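Local coordinates for protein sulfide-quinone reductase (Aquifex aeolicus, PDB 3HYW) that oxidises hydrogen sulfide to polysulfur with its FAD cofactor, passing the electrons to a quinone at the membrane as a homotrimeric flavoenzyme, at residues 4-9 with 86-91; 19-22 with 27-30; 258-261 with 266-269. All blocks are in the same frame, centred on the assembly; numbering follows the deposited sequence.

Contact 1. Residues 4-9 with 86-91. With FAD (flavin-adenine dinucleotide), chain G.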
loop_
_atom_site.group_PDB
_atom_site.type_symbol
_atom_site.label_atom_id
_atom_site.label_comp_id
_atom_site.label_asym_id
_atom_site.label_seq_id
_atom_site.Cartn_x
_atom_site.Cartn_y
_atom_site.Cartn_z
ATOM N N HIS A 4 -1.937 48.365 27.815
ATOM C CA HIS A 4 -0.612 47.992 27.330
ATOM C C HIS A 4 -0.466 46.481 27.206
ATOM O O HIS A 4 -0.603 45.750 28.184
ATOM C CB HIS A 4 0.475 48.571 28.246
ATOM C CG HIS A 4 1.871 48.375 27.736
ATOM N ND1 HIS A 4 2.965 48.308 28.572
ATOM C CD2 HIS A 4 2.351 48.227 26.477
ATOM C CE1 HIS A 4 4.059 48.131 27.851
ATOM N NE2 HIS A 4 3.712 48.081 26.576
ATOM N N VAL A 5 -0.202 46.021 25.991
ATOM C CA VAL A 5 0.087 44.607 25.756
ATOM C C VAL A 5 1.580 44.421 25.488
ATOM O O VAL A 5 2.158 45.119 24.650
ATOM C CB VAL A 5 -0.727 44.027 24.569
ATOM C CG1 VAL A 5 -0.362 42.563 24.332
ATOM C CG2 VAL A 5 -2.216 44.156 24.828
ATOM N N VAL A 6 2.197 43.495 26.212
ATOM C CA VAL A 6 3.559 43.069 25.906
ATOM C C VAL A 6 3.510 41.739 25.160
ATOM O O VAL A 6 2.835 40.797 25.590
ATOM C CB VAL A 6 4.438 42.936 27.178
ATOM C CG1 VAL A 6 5.786 42.272 26.856
ATOM C CG2 VAL A 6 4.652 44.301 27.825
ATOM N N VAL A 7 4.222 41.682 24.040
ATOM C CA VAL A 7 4.365 40.462 23.261
ATOM C C VAL A 7 5.825 40.024 23.324
ATOM O O VAL A 7 6.728 40.786 22.962
ATOM C CB VAL A 7 3.943 40.668 21.784
ATOM C CG1 VAL A 7 4.107 39.378 20.991
ATOM C CG2 VAL A 7 2.502 41.176 21.695
ATOM N N ILE A 8 6.052 38.804 23.804
ATOM C CA ILE A 8 7.397 38.254 23.825
ATOM C C ILE A 8 7.599 37.347 22.619
ATOM O O ILE A 8 6.997 36.269 22.531
ATOM C CB ILE A 8 7.716 37.472 25.123
ATOM C CG1 ILE A 8 7.388 38.312 26.375
ATOM C CG2 ILE A 8 9.180 37.063 25.130
ATOM C CD1 ILE A 8 7.592 37.550 27.708
ATOM N N GLY A 9 8.458 37.789 21.702
ATOM C CA GLY A 9 8.811 36.987 20.530
ATOM C C GLY A 9 8.489 37.711 19.243
ATOM O O GLY A 9 7.347 38.120 19.025
ATOM N N ASN A 86 2.432 41.487 37.227
ATOM C CA ASN A 86 2.208 41.824 35.812
ATOM C C ASN A 86 3.418 42.499 35.170
ATOM O O ASN A 86 3.297 43.552 34.538
ATOM C CB ASN A 86 0.953 42.691 35.624
ATOM C CG ASN A 86 -0.309 42.009 36.098
ATOM O OD1 ASN A 86 -0.635 40.907 35.665
ATOM N ND2 ASN A 86 -1.029 42.667 36.998
ATOM N N THR A 87 4.587 41.888 35.334
ATOM C CA THR A 87 5.817 42.452 34.783
ATOM C C THR A 87 6.644 41.447 33.991
ATOM O O THR A 87 6.576 40.240 34.222
ATOM C CB THR A 87 6.727 43.039 35.872
ATOM O OG1 THR A 87 7.048 42.015 36.816
ATOM C CG2 THR A 87 6.063 44.219 36.580
ATOM N N VAL A 88 7.424 41.977 33.055
ATOM C CA VAL A 88 8.448 41.228 32.343
ATOM C C VAL A 88 9.780 41.937 32.578
ATOM O O VAL A 88 9.852 43.172 32.546
ATOM C CB VAL A 88 8.151 41.152 30.818
ATOM C CG1 VAL A 88 9.179 40.273 30.092
ATOM C CG2 VAL A 88 6.753 40.611 30.571
ATOM N N THR A 89 10.826 41.156 32.824
ATOM C CA THR A 89 12.164 41.706 32.985
ATOM C C THR A 89 13.060 41.195 31.868
ATOM O O THR A 89 13.072 40.003 31.576
ATOM C CB THR A 89 12.771 41.342 34.360
ATOM O OG1 THR A 89 11.774 41.489 35.378
ATOM C CG2 THR A 89 13.971 42.232 34.684
ATOM N N THR A 90 13.801 42.107 31.244
ATOM C CA THR A 90 14.719 41.741 30.168
ATOM C C THR A 90 16.094 41.373 30.721
ATOM O O THR A 90 16.367 41.568 31.909
ATOM C CB THR A 90 14.847 42.862 29.107
ATOM O OG1 THR A 90 15.389 44.040 29.713
ATOM C CG2 THR A 90 13.495 43.187 28.487
ATOM N N GLN A 91 16.956 40.849 29.851
ATOM C CA GLN A 91 18.302 40.420 30.230
ATOM C C GLN A 91 19.147 41.552 30.836
ATOM O O GLN A 91 19.924 41.319 31.759
ATOM C CB GLN A 91 19.010 39.787 29.027
ATOM C CG GLN A 91 20.224 38.931 29.380
ATOM C CD GLN A 91 20.502 37.836 28.354
ATOM O OE1 GLN A 91 20.308 38.022 27.150
ATOM N NE2 GLN A 91 20.966 36.684 28.835
HETATM P PA FAD G . 9.202 31.605 15.881
HETATM O O1A FAD G . 8.602 32.054 14.573
HETATM O O2A FAD G . 10.422 30.736 15.870
HETATM O O5B FAD G . 9.494 32.939 16.711
HETATM C C5B FAD G . 9.919 32.959 18.063
HETATM C C4B FAD G . 10.528 34.330 18.311
HETATM O O4B FAD G . 10.751 34.524 19.708
HETATM C C3B FAD G . 11.889 34.457 17.648
HETATM O O3B FAD G . 11.998 35.764 17.073
HETATM C C2B FAD G . 12.866 34.292 18.795
HETATM O O2B FAD G . 14.100 34.961 18.545
HETATM C C1B FAD G . 12.100 34.928 19.940
HETATM N N9A FAD G . 12.519 34.499 21.301
HETATM C C8A FAD G . 12.864 33.256 21.702
HETATM N N7A FAD G . 13.155 33.291 23.027
HETATM C C5A FAD G . 12.995 34.569 23.447
HETATM C C6A FAD G . 13.148 35.211 24.674
HETATM N N6A FAD G . 13.539 34.516 25.767
HETATM N N1A FAD G . 12.897 36.544 24.769
HETATM C C2A FAD G . 12.507 37.252 23.694
HETATM N N3A FAD G . 12.355 36.658 22.500
HETATM C C4A FAD G . 12.588 35.321 22.354
HETATM N N1 FAD G . 5.005 25.703 9.417
HETATM C C2 FAD G . 4.236 25.714 8.296
HETATM O O2 FAD G . 3.013 25.944 8.383
HETATM N N3 FAD G . 4.768 25.488 7.071
HETATM C C4 FAD G . 6.089 25.246 6.944
HETATM O O4 FAD G . 6.644 25.005 5.719
HETATM C C4X FAD G . 6.895 25.228 8.075
HETATM N N5 FAD G . 8.217 24.977 7.942
HETATM C C5X FAD G . 9.022 24.962 9.027
HETATM C C6 FAD G . 10.389 24.715 8.861
HETATM C C7 FAD G . 11.240 24.684 9.961
HETATM C C7M FAD G . 12.714 24.406 9.735
HETATM C C8 FAD G . 10.711 24.903 11.236
HETATM C C8M FAD G . 11.579 24.879 12.480
HETATM C C9 FAD G . 9.343 25.144 11.393
HETATM C C9A FAD G . 8.477 25.189 10.289
HETATM N N10 FAD G . 7.143 25.446 10.431
HETATM C C10 FAD G . 6.342 25.460 9.334
HETATM C "C1'" FAD G . 6.558 25.616 11.781
HETATM C "C2'" FAD G . 6.177 26.989 12.293
HETATM O "O2'" FAD G . 5.380 27.680 11.323
HETATM C "C3'" FAD G . 7.446 27.749 12.684
HETATM O "O3'" FAD G . 8.162 26.992 13.689
HETATM C "C4'" FAD G . 7.119 29.138 13.216
HETATM O "O4'" FAD G . 8.316 29.924 13.165
HETATM C "C5'" FAD G . 6.590 29.073 14.644
HETATM O "O5'" FAD G . 6.205 30.373 15.079
HETATM P P FAD G . 6.486 30.898 16.578
HETATM O O1P FAD G . 6.011 32.325 16.651
HETATM O O2P FAD G . 5.974 29.896 17.590
HETATM O O3P FAD G . 8.089 30.840 16.741
#
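Val88 is the residue most covered here, and its two methyl groups divide the work of joining two layers of strands: CG1 goes to Ile8 and CG2 to Val6. It illustrates how one branched side chain can serve two alternate residues of a strand that does not share its sheet. The backbones stay well apart, with Val6 CA and Val88 CA 8.3 Å from each other, so these two strands meet here through side chains. Ile8 and Val88 approach tip to tip, CD1 of Ile8 ending 4.0 Å from CG1 of Val88. The Val6 side chain instead passes obliquely by Val88, and Val6 CG1 comes to 4.2 Å from Val88 CG2.

Ile8 has a second task. With CG1 anti to the carbonyl carbon (chi1 -51°), the long branch points to the strand layer and the short one, CG2, is turned to the cofactor, where it lies 3.6 Å from the adenine carbon C2A of FAD. The next residue, Gly9, brings its CA to 3.2 Å from the ribose oxygen O4B of FAD, a place where a side chain would run into the ribose. Leu101 of strand 100-103 also touches Val88, and Ile96 of strand 95-97 touches Val6, widening the apolar seam. Asn86 and Thr87 face Asp82 in a G1 beta bulge. A three-stranded antiparallel sheet packed on the parallel sheet, beside a strand that ends in the glycine-rich FAD loop, is characteristic of the Rossmann-type FAD-binding domain of the pyridine nucleotide-disulphide oxidoreductase family.

Contact 2. Residues 19-22 with 27-30; sequences YNLR and DLKI
Arg22, near the end of helix 12-24, and Leu28, just ahead of strand 29-33, bring the two backbones closest, their CA atoms 6.7 Å apart across the turn of a beta-alpha-beta unit. This unit opens the Rossmann-type fold, and the contact shows how its helix is fastened to its second strand by one polar grip and a patch of leucine and isoleucine. Arg22 starts with CG anti to the backbone N (chi1 171°) and then bends twice, which folds the guanidinium back to the Leu28 carbonyl. NH1 and NH2 each donate to Leu28 O at 2.7 Å. NH2 arrives almost in line with the C=O bond, whereas NH1 takes a lone pair in the carbonyl plane; both hydrogen bonds are bent, with N-H...O angles of 140° and 141°, as a fork closing on one atom must be. The oxygen lies close to the guanidinium plane, and over one face of that plane sits Ile30 CD1. Bonds from NE to Phe69 O and from NH2 to Asn70 O further fix the group's rotation. A methionine here, having no N-H to offer, would probably leave the Leu28, Phe69 and Asn70 carbonyls without their shared mate and the turn less firmly tied. Leu21, which also touches Ala325 and Ile328 of helix 314-332, puts its CD2 3.9 Å from Leu28 CD1 and its CB 3.8 Å from Ile30 CD1.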
loop_
_atom_site.group_PDB
_atom_site.type_symbol
_atom_site.label_atom_id
_atom_site.label_comp_id
_atom_site.label_asym_id
_atom_site.label_seq_id
_atom_site.Cartn_x
_atom_site.Cartn_y
_atom_site.Cartn_z
ATOM N N TYR A 19 0.241 42.583 15.253
ATOM C CA TYR A 19 -0.434 43.224 14.122
ATOM C C TYR A 19 -1.955 43.098 14.233
ATOM O O TYR A 19 -2.675 44.054 13.939
ATOM C CB TYR A 19 0.041 42.650 12.781
ATOM C CG TYR A 19 1.443 43.050 12.325
ATOM C CD1 TYR A 19 2.373 43.615 13.207
ATOM C CD2 TYR A 19 1.856 42.799 11.017
ATOM C CE1 TYR A 19 3.659 43.952 12.779
ATOM C CE2 TYR A 19 3.134 43.123 10.589
ATOM C CZ TYR A 19 4.027 43.698 11.466
ATOM O OH TYR A 19 5.293 44.013 11.029
ATOM N N ASN A 20 -2.439 41.932 14.665
ATOM C CA ASN A 20 -3.885 41.724 14.824
ATOM C C ASN A 20 -4.452 42.696 15.858
ATOM O O ASN A 20 -5.477 43.327 15.624
ATOM C CB ASN A 20 -4.222 40.289 15.238
ATOM C CG ASN A 20 -4.187 39.300 14.083
ATOM O OD1 ASN A 20 -4.606 39.597 12.965
ATOM N ND2 ASN A 20 -3.701 38.100 14.365
ATOM N N LEU A 21 -3.760 42.817 16.991
ATOM C CA LEU A 21 -4.118 43.775 18.037
ATOM C C LEU A 21 -4.096 45.222 17.554
ATOM O O LEU A 21 -5.005 46.002 17.868
ATOM C CB LEU A 21 -3.191 43.611 19.241
ATOM C CG LEU A 21 -3.458 42.423 20.169
ATOM C CD1 LEU A 21 -2.279 42.236 21.101
ATOM C CD2 LEU A 21 -4.758 42.616 20.963
ATOM N N ARG A 22 -3.058 45.578 16.797
ATOM C CA ARG A 22 -2.911 46.946 16.297
ATOM C C ARG A 22 -4.043 47.343 15.349
ATOM O O ARG A 22 -4.559 48.467 15.419
ATOM C CB ARG A 22 -1.531 47.152 15.646
ATOM C CG ARG A 22 -1.346 48.482 14.890
ATOM C CD ARG A 22 -1.621 49.737 15.762
ATOM N NE ARG A 22 -0.635 49.938 16.829
ATOM C CZ ARG A 22 -0.912 50.027 18.130
ATOM N NH1 ARG A 22 -2.163 49.933 18.576
ATOM N NH2 ARG A 22 0.074 50.219 18.999
ATOM N N ASP A 27 -5.464 52.589 19.214
ATOM C CA ASP A 27 -4.941 53.340 20.358
ATOM C C ASP A 27 -4.222 52.474 21.406
ATOM O O ASP A 27 -3.546 52.996 22.290
ATOM C CB ASP A 27 -6.019 54.246 20.983
ATOM C CG ASP A 27 -7.025 53.485 21.833
ATOM O OD1 ASP A 27 -7.326 52.306 21.524
ATOM O OD2 ASP A 27 -7.521 54.086 22.819
ATOM N N LEU A 28 -4.346 51.155 21.273
ATOM C CA LEU A 28 -3.690 50.191 22.160
ATOM C C LEU A 28 -2.174 50.392 22.163
ATOM O O LEU A 28 -1.567 50.482 21.102
ATOM C CB LEU A 28 -3.985 48.770 21.672
ATOM C CG LEU A 28 -4.388 47.628 22.614
ATOM C CD1 LEU A 28 -4.077 46.286 21.975
ATOM C CD2 LEU A 28 -3.781 47.715 23.998
ATOM N N LYS A 29 -1.564 50.469 23.345
ATOM C CA LYS A 29 -0.104 50.472 23.422
ATOM C C LYS A 29 0.402 49.031 23.323
ATOM O O LYS A 29 -0.083 48.142 24.021
ATOM C CB LYS A 29 0.401 51.147 24.700
ATOM C CG LYS A 29 1.914 51.325 24.746
ATOM C CD LYS A 29 2.386 51.948 26.069
ATOM C CE LYS A 29 3.914 51.990 26.134
ATOM N NZ LYS A 29 4.414 52.370 27.484
ATOM N N ILE A 30 1.362 48.806 22.432
ATOM C CA ILE A 30 1.875 47.462 22.169
ATOM C C ILE A 30 3.398 47.479 22.126
ATOM O O ILE A 30 4.001 48.251 21.386
ATOM C CB ILE A 30 1.320 46.868 20.839
ATOM C CG1 ILE A 30 -0.214 46.812 20.863
ATOM C CG2 ILE A 30 1.911 45.475 20.582
ATOM C CD1 ILE A 30 -0.852 46.637 19.507
#

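Contact 3. Residues 258-261 with 266-269. With SO4 (sulfate ion), chain N.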
loop_
_atom_site.group_PDB
_atom_site.type_symbol
_atom_site.label_atom_id
_atom_site.label_comp_id
_atom_site.label_asym_id
_atom_site.label_seq_id
_atom_site.Cartn_x
_atom_site.Cartn_y
_atom_site.Cartn_z
ATOM N N GLU A 258 13.241 29.433 29.519
ATOM C CA GLU A 258 13.399 29.760 30.926
ATOM C C GLU A 258 12.524 30.929 31.362
ATOM O O GLU A 258 12.100 30.987 32.511
ATOM C CB GLU A 258 14.870 30.022 31.250
ATOM C CG GLU A 258 15.730 28.778 31.108
ATOM C CD GLU A 258 15.280 27.655 32.030
ATOM O OE1 GLU A 258 15.431 27.812 33.259
ATOM O OE2 GLU A 258 14.781 26.620 31.526
ATOM N N VAL A 259 12.242 31.847 30.441
ATOM C CA VAL A 259 11.343 32.972 30.733
ATOM C C VAL A 259 9.943 32.475 31.125
ATOM O O VAL A 259 9.309 33.034 32.022
ATOM C CB VAL A 259 11.289 34.013 29.564
ATOM C CG1 VAL A 259 10.731 33.405 28.294
ATOM C CG2 VAL A 259 10.483 35.241 29.966
ATOM N N VAL A 260 9.476 31.418 30.463
ATOM C CA VAL A 260 8.196 30.808 30.821
ATOM C C VAL A 260 8.303 30.102 32.181
ATOM O O VAL A 260 7.467 30.316 33.059
ATOM C CB VAL A 260 7.663 29.871 29.714
ATOM C CG1 VAL A 260 6.432 29.119 30.185
ATOM C CG2 VAL A 260 7.297 30.680 28.483
ATOM N N ALA A 261 9.344 29.282 32.343
ATOM C CA ALA A 261 9.634 28.608 33.619
ATOM C C ALA A 261 9.670 29.573 34.812
ATOM O O ALA A 261 9.287 29.210 35.920
ATOM C CB ALA A 261 10.941 27.826 33.519
ATOM N N LYS A 266 1.957 27.345 37.437
ATOM C CA LYS A 266 0.623 27.667 36.907
ATOM C C LYS A 266 0.708 28.181 35.468
ATOM O O LYS A 266 -0.294 28.195 34.747
ATOM C CB LYS A 266 -0.101 28.705 37.782
ATOM C CG LYS A 266 -0.210 28.358 39.275
ATOM C CD LYS A 266 -1.008 27.080 39.526
ATOM C CE LYS A 266 -1.097 26.774 41.016
ATOM N NZ LYS A 266 0.229 26.424 41.620
ATOM N N VAL A 267 1.903 28.602 35.059
ATOM C CA VAL A 267 2.132 29.131 33.710
ATOM C C VAL A 267 3.006 28.187 32.878
ATOM O O VAL A 267 2.720 27.939 31.705
ATOM C CB VAL A 267 2.764 30.549 33.754
ATOM C CG1 VAL A 267 3.057 31.074 32.339
ATOM C CG2 VAL A 267 1.860 31.525 34.511
ATOM N N ALA A 268 4.070 27.670 33.491
ATOM C CA ALA A 268 4.974 26.730 32.820
ATOM C C ALA A 268 4.561 25.288 33.083
ATOM O O ALA A 268 4.532 24.852 34.233
ATOM C CB ALA A 268 6.417 26.959 33.278
ATOM N N ASN A 269 4.224 24.562 32.016
ATOM C CA ASN A 269 3.949 23.122 32.089
ATOM C C ASN A 269 5.161 22.390 32.679
ATOM O O ASN A 269 6.265 22.529 32.166
ATOM C CB ASN A 269 3.611 22.586 30.682
ATOM C CG ASN A 269 3.371 21.080 30.651
ATOM O OD1 ASN A 269 4.214 20.288 31.077
ATOM N ND2 ASN A 269 2.224 20.678 30.117
HETATM S S SO4 N . 15.261 31.622 27.338
HETATM O O1 SO4 N . 16.649 31.995 27.549
HETATM O O2 SO4 N . 15.169 30.174 27.506
HETATM O O3 SO4 N . 14.396 32.307 28.293
HETATM O O4 SO4 N . 14.884 31.994 25.976
#
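The peptide joining Val260 to Ala261 is the flat group here: the CB methyl of Ala268 lies over one of its faces, displaced toward the oxygen, 3.5 Å from Val260 O. The same methyl rests 3.6 Å from Ala261 CA, and the helix end is thus met by the smallest of side chains, an instance of how alanine permits close backbone approach. The side chain of Val260 adds to this: with CG1 anti to the backbone N (chi1 173°), that methyl lies 3.8 Å from Ala268 CB and more loosely approaches Val267. Val275 also touches Val260.

At the other end of the short helix 258-261, a sulfate, probably from the crystallisation liquor, is held by two successive amides. Glu258 N donates to sulfate O2 at 2.9 Å in a nearly straight bond (168°), and Val259 N to O3 at 3.1 Å. Lys77 and Lys108 also hydrogen-bond to the sulfate through their NZ atoms, while Glu258 OE2 pairs with Lys273. Val259 also touches FAD. The chemistry is thus split: an apolar seam of methyls joins the helix to its following loop, while the helix N terminus and two lysines make a setting likely to suit an anion.

Overall arrangement
From the N terminus, strand 4-8 leads into helix 12-24 and strand 29-33, and contact 2 closes the short turn between the last two. This local closure lies within the much longer span that contact 1 shuts when residues 86-91 return to the first strand, joining the three-stranded antiparallel sheet to the parallel one. The two contacts touch, since strands 4-8 and 29-33 are neighbours in the parallel sheet: Val5 N lies 2.9 Å from Lys29 O, probably hydrogen-bonded, and Val5 also packs on Leu21 and Leu28. Contact 3 opens only later, in series, and ties helix 258-261 to the loop after it. Its centre is about 14 Å from that of contact 1.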